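Local atomic coordinates of flavin prenyltransferase UbiX (Aquifex aeolicus, PDB entry 2EJB), a protein that probably makes the prenylated FMN cofactor of the decarboxylase UbiD, joining a dimethylallyl group from dimethylallyl phosphate to reduced FMN. Residues Leu123-Ala128 / Gly146-Ala151; Val85-Cys90 / Val119-Leu124. One frame throughout, in Å; residues are numbered along the deposited sequence.

Contacts 1 and 2 are neighbours in one parallel sheet, sharing strand 121-125, with L123 and L124 in both; their centres lie about 9 Å apart. Contact 2 joins this strand to strand 82-90 on one edge, and contact 1 joins it to 147-150 on the other. They also meet directly, through a probable hydrogen bond from V147 N to L121 O (2.9 Å) and packing of V149 CG2 on V122 CG1 (4.0 Å). Both run out toward the predicted FMN site at the C-terminal ends of their strands: the side chain of R126 comes within about 4 Å of that of S12, and that of C90 within about 4 Å of that of T94.

Contact 1: residues Leu123-Ala128 / Gly146-Ala151; sequences LLVREA and GVVVPA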
loop_
_atom_site.group_PDB
_atom_site.type_symbol
_atom_site.label_atom_id
_atom_site.label_comp_id
_atom_site.label_asym_id
_atom_site.label_seq_id
_atom_site.Cartn_x
_atom_site.Cartn_y
_atom_site.Cartn_z
ATOM N N LEU A 123 11.414 -0.121 -5.222
ATOM C CA LEU A 123 10.246 0.537 -5.813
ATOM C C LEU A 123 9.184 0.889 -4.773
ATOM O O LEU A 123 8.915 0.108 -3.854
ATOM C CB LEU A 123 9.620 -0.377 -6.877
ATOM C CG LEU A 123 10.208 -0.531 -8.289
ATOM C CD1 LEU A 123 11.703 -0.308 -8.309
ATOM C CD2 LEU A 123 9.837 -1.918 -8.829
ATOM N N LEU A 124 8.596 2.077 -4.907
ATOM C CA LEU A 124 7.537 2.496 -3.998
ATOM C C LEU A 124 6.280 2.510 -4.840
ATOM O O LEU A 124 6.116 3.372 -5.700
ATOM C CB LEU A 124 7.780 3.898 -3.413
ATOM C CG LEU A 124 6.717 4.259 -2.359
ATOM C CD1 LEU A 124 7.008 3.476 -1.089
ATOM C CD2 LEU A 124 6.725 5.757 -2.063
ATOM N N VAL A 125 5.403 1.540 -4.613
ATOM C CA VAL A 125 4.169 1.445 -5.379
ATOM C C VAL A 125 2.999 2.068 -4.632
ATOM O O VAL A 125 2.830 1.874 -3.430
ATOM C CB VAL A 125 3.841 -0.024 -5.719
ATOM C CG1 VAL A 125 2.532 -0.091 -6.488
ATOM C CG2 VAL A 125 4.978 -0.630 -6.552
ATOM N N ARG A 126 2.198 2.823 -5.371
ATOM C CA ARG A 126 1.046 3.509 -4.816
ATOM C C ARG A 126 -0.125 3.295 -5.769
ATOM O O ARG A 126 -0.264 3.997 -6.770
ATOM C CB ARG A 126 1.381 4.999 -4.672
ATOM C CG ARG A 126 0.381 5.849 -3.903
ATOM C CD ARG A 126 -0.830 6.175 -4.747
ATOM N NE ARG A 126 -2.027 5.556 -4.207
ATOM C CZ ARG A 126 -3.162 5.419 -4.878
ATOM N NH1 ARG A 126 -3.256 5.858 -6.127
ATOM N NH2 ARG A 126 -4.201 4.839 -4.296
ATOM N N GLU A 127 -0.948 2.298 -5.462
ATOM C CA GLU A 127 -2.114 1.977 -6.274
ATOM C C GLU A 127 -3.165 1.285 -5.401
ATOM O O GLU A 127 -2.830 0.684 -4.383
ATOM C CB GLU A 127 -1.712 1.069 -7.443
ATOM C CG GLU A 127 -2.880 0.620 -8.310
ATOM C CD GLU A 127 -3.626 1.784 -8.930
ATOM O OE1 GLU A 127 -3.197 2.265 -10.002
ATOM O OE2 GLU A 127 -4.637 2.223 -8.335
ATOM N N ALA A 128 -4.430 1.379 -5.797
ATOM C CA ALA A 128 -5.516 0.766 -5.045
ATOM C C ALA A 128 -6.827 0.800 -5.827
ATOM O O ALA A 128 -7.211 1.838 -6.359
ATOM C CB ALA A 128 -5.697 1.490 -3.701
ATOM N N GLY A 146 14.578 -7.654 -6.269
ATOM C CA GLY A 146 14.163 -6.284 -6.043
ATOM C C GLY A 146 13.290 -6.201 -4.807
ATOM O O GLY A 146 12.780 -7.214 -4.326
ATOM N N VAL A 147 13.124 -4.994 -4.282
ATOM C CA VAL A 147 12.294 -4.789 -3.103
ATOM C C VAL A 147 11.134 -3.873 -3.433
ATOM O O VAL A 147 11.323 -2.767 -3.946
ATOM C CB VAL A 147 13.082 -4.150 -1.953
ATOM C CG1 VAL A 147 12.131 -3.776 -0.824
ATOM C CG2 VAL A 147 14.144 -5.118 -1.449
ATOM N N VAL A 148 9.930 -4.339 -3.140
ATOM C CA VAL A 148 8.743 -3.549 -3.402
ATOM C C VAL A 148 8.184 -2.993 -2.105
ATOM O O VAL A 148 7.865 -3.737 -1.175
ATOM C CB VAL A 148 7.657 -4.384 -4.115
ATOM C CG1 VAL A 148 6.384 -3.549 -4.291
ATOM C CG2 VAL A 148 8.170 -4.838 -5.474
ATOM N N VAL A 149 8.079 -1.673 -2.049
ATOM C CA VAL A 149 7.555 -1.002 -0.875
ATOM C C VAL A 149 6.278 -0.273 -1.257
ATOM O O VAL A 149 6.302 0.634 -2.088
ATOM C CB VAL A 149 8.551 0.045 -0.328
ATOM C CG1 VAL A 149 8.034 0.603 0.992
ATOM C CG2 VAL A 149 9.939 -0.575 -0.153
ATOM N N PRO A 150 5.139 -0.672 -0.675
ATOM C CA PRO A 150 3.891 0.014 -1.012
ATOM C C PRO A 150 3.864 1.315 -0.222
ATOM O O PRO A 150 4.400 1.373 0.879
ATOM C CB PRO A 150 2.827 -0.962 -0.528
ATOM C CG PRO A 150 3.456 -1.497 0.716
ATOM C CD PRO A 150 4.888 -1.776 0.269
ATOM N N ALA A 151 3.267 2.361 -0.776
ATOM C CA ALA A 151 3.200 3.618 -0.045
ATOM C C ALA A 151 2.046 3.486 0.946
ATOM O O ALA A 151 0.985 4.076 0.760
ATOM C CB ALA A 151 2.962 4.782 -1.005
#
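L123 to V125 run parallel to V148 to P150, the two short strands turned 33° against each other and joined by four backbone hydrogen bonds. L123 N reaches V147 O at 2.9 Å and V149 N reaches L123 O at 2.7 Å; V125 N then bonds to V149 O, and A151 N to V125 O. P150, whose ring nitrogen has no N-H to give, faces away there and so costs the pairing nothing; its CA-H lies 3.2 Å from V125 O, which A151 N also reaches.

L124 makes several of the side-chain contacts. With CG anti to the backbone N (chi1 -175°), its isobutyl group leans toward the neighbouring strand. CD1 sits tightly at 3.1 Å from V149 O and meets V149 CG1 at 3.7 Å, the two side chains crossing obliquely, while L124 CG lies 4.0 Å from A151 CB, a methyl that also touches CB and CG of R126. With an alanine at L124, the V149 methyl and A151 CB would probably each lose one apolar neighbour, opening a gap beside V169 of helix 162-176. On the other face V125 CG2 meets V148 CG1 at 4.0 Å.

R126, which probably binds FMN, hydrogen-bonds through NH2 to S152 O of the second subunit, so the strand end lies at the dimer interface.

The pair belongs to a beta-alpha-beta unit whose connecting helix, 132-143, packs on V148 through M138, I141 and T142. Across the sheet, helix 162-176 meets V149 with L173 and V176 and L124 with V169; Y16 of helix 14-26 touches both L124 and A151, and strand 82-90 lies beyond L123 and L124.

Contact 2: residues Val85-Cys90 / Val119-Leu124; sequences VYVVPC and VPLVLL
V85 to V87 lie parallel to L121 to L123 at 16°, two inner strands of the Rossmann-like sheet, held by V85 N to P120 O (2.7 Å), V122 N to V85 O and V87 N to V122 O (2.9 Å). L124 N to V87 O is longer, at 3.2 Å. The chain then turns a corner at V88 and P89, with a cis peptide between them, yet C90 N still bonds to L124 O.

V85, V87, L121 and L123 share one face. L121 CD1 touches V85 CG1 at 3.8 Å and also reaches V87 CG2, whereas V87 and L123 lie side by side, pointing the same way. On the opposite face Y86 and V122 do likewise: ring atom CD2 of Y86 comes 3.6 Å from V122 CB. With CG anti to its carbonyl carbon (chi1 -74°), the ring stands beside V122, and its hydroxyl hydrogen-bonds to L173 O in helix 162-176.

On the other neighbouring side, strand 3-8 pairs with Y86 and V88 through A5 and C7. At the corner, V88 CG1 meets L124 CD2. The CB of C90 points toward strand 121-125, and its SG rests 3.7 Å from L123 CG.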
loop_
_atom_site.group_PDB
_atom_site.type_symbol
_atom_site.label_atom_id
_atom_site.label_comp_id
_atom_site.label_asym_id
_atom_site.label_seq_id
_atom_site.Cartn_x
_atom_site.Cartn_y
_atom_site.Cartn_z
ATOM N N VAL A 85 19.292 1.605 -6.355
ATOM C CA VAL A 85 18.468 2.386 -7.259
ATOM C C VAL A 85 17.056 2.495 -6.728
ATOM O O VAL A 85 16.410 1.481 -6.451
ATOM C CB VAL A 85 18.398 1.754 -8.657
ATOM C CG1 VAL A 85 17.381 2.503 -9.515
ATOM C CG2 VAL A 85 19.767 1.794 -9.309
ATOM N N TYR A 86 16.585 3.728 -6.587
ATOM C CA TYR A 86 15.230 3.996 -6.118
ATOM C C TYR A 86 14.361 4.458 -7.273
ATOM O O TYR A 86 14.809 5.213 -8.139
ATOM C CB TYR A 86 15.207 5.106 -5.059
ATOM C CG TYR A 86 15.725 4.713 -3.695
ATOM C CD1 TYR A 86 16.903 5.268 -3.191
ATOM C CD2 TYR A 86 15.026 3.812 -2.895
ATOM C CE1 TYR A 86 17.371 4.933 -1.923
ATOM C CE2 TYR A 86 15.486 3.471 -1.627
ATOM C CZ TYR A 86 16.658 4.037 -1.148
ATOM O OH TYR A 86 17.116 3.712 0.107
ATOM N N VAL A 87 13.119 3.990 -7.278
ATOM C CA VAL A 87 12.129 4.384 -8.271
ATOM C C VAL A 87 10.968 4.772 -7.362
ATOM O O VAL A 87 10.097 3.956 -7.037
ATOM C CB VAL A 87 11.727 3.214 -9.199
ATOM C CG1 VAL A 87 10.642 3.665 -10.162
ATOM C CG2 VAL A 87 12.945 2.735 -9.986
ATOM N N VAL A 88 10.999 6.031 -6.933
ATOM C CA VAL A 88 10.026 6.583 -6.003
ATOM C C VAL A 88 9.425 7.913 -6.464
ATOM O O VAL A 88 10.122 8.926 -6.540
ATOM C CB VAL A 88 10.692 6.817 -4.623
ATOM C CG1 VAL A 88 9.680 7.381 -3.637
ATOM C CG2 VAL A 88 11.305 5.514 -4.106
ATOM N N PRO A 89 8.129 7.916 -6.808
ATOM C CA PRO A 89 7.263 6.735 -6.762
ATOM C C PRO A 89 7.369 5.978 -8.080
ATOM O O PRO A 89 7.787 6.539 -9.087
ATOM C CB PRO A 89 5.878 7.335 -6.562
ATOM C CG PRO A 89 5.957 8.583 -7.388
ATOM C CD PRO A 89 7.334 9.140 -7.031
ATOM N N CYS A 90 6.985 4.707 -8.061
ATOM C CA CYS A 90 7.023 3.870 -9.250
ATOM C C CYS A 90 5.595 3.621 -9.736
ATOM O O CYS A 90 4.842 2.883 -9.103
ATOM C CB CYS A 90 7.700 2.534 -8.926
ATOM S SG CYS A 90 7.772 1.377 -10.319
ATOM N N VAL A 119 22.197 -4.846 -8.830
ATOM C CA VAL A 119 22.324 -3.633 -8.030
ATOM C C VAL A 119 20.986 -3.485 -7.306
ATOM O O VAL A 119 19.920 -3.604 -7.924
ATOM C CB VAL A 119 22.555 -2.390 -8.920
ATOM C CG1 VAL A 119 22.387 -1.116 -8.094
ATOM C CG2 VAL A 119 23.951 -2.444 -9.540
ATOM N N PRO A 120 21.017 -3.235 -5.988
ATOM C CA PRO A 120 19.761 -3.087 -5.248
ATOM C C PRO A 120 18.763 -2.186 -5.977
ATOM O O PRO A 120 19.102 -1.078 -6.405
ATOM C CB PRO A 120 20.221 -2.504 -3.914
ATOM C CG PRO A 120 21.576 -3.166 -3.722
ATOM C CD PRO A 120 22.183 -3.039 -5.105
ATOM N N LEU A 121 17.538 -2.680 -6.126
ATOM C CA LEU A 121 16.467 -1.943 -6.797
ATOM C C LEU A 121 15.280 -1.835 -5.841
ATOM O O LEU A 121 14.746 -2.850 -5.383
ATOM C CB LEU A 121 16.039 -2.670 -8.074
ATOM C CG LEU A 121 14.859 -2.042 -8.830
ATOM C CD1 LEU A 121 15.242 -0.652 -9.357
ATOM C CD2 LEU A 121 14.450 -2.949 -9.972
ATOM N N VAL A 122 14.864 -0.606 -5.545
ATOM C CA VAL A 122 13.753 -0.386 -4.622
ATOM C C VAL A 122 12.625 0.422 -5.266
ATOM O O VAL A 122 12.848 1.517 -5.780
ATOM C CB VAL A 122 14.245 0.343 -3.354
ATOM C CG1 VAL A 122 13.162 0.339 -2.292
ATOM C CG2 VAL A 122 15.512 -0.329 -2.827
ATOM N N LEU A 123 11.414 -0.121 -5.222
ATOM C CA LEU A 123 10.246 0.537 -5.813
ATOM C C LEU A 123 9.184 0.889 -4.773
ATOM O O LEU A 123 8.915 0.108 -3.854
ATOM C CB LEU A 123 9.620 -0.377 -6.877
ATOM C CG LEU A 123 10.208 -0.531 -8.289
ATOM C CD1 LEU A 123 11.703 -0.308 -8.309
ATOM C CD2 LEU A 123 9.837 -1.918 -8.829
ATOM N N LEU A 124 8.596 2.077 -4.907
ATOM C CA LEU A 124 7.537 2.496 -3.998
ATOM C C LEU A 124 6.280 2.510 -4.840
ATOM O O LEU A 124 6.116 3.372 -5.700
ATOM C CB LEU A 124 7.780 3.898 -3.413
ATOM C CG LEU A 124 6.717 4.259 -2.359
ATOM C CD1 LEU A 124 7.008 3.476 -1.089
ATOM C CD2 LEU A 124 6.725 5.757 -2.063
#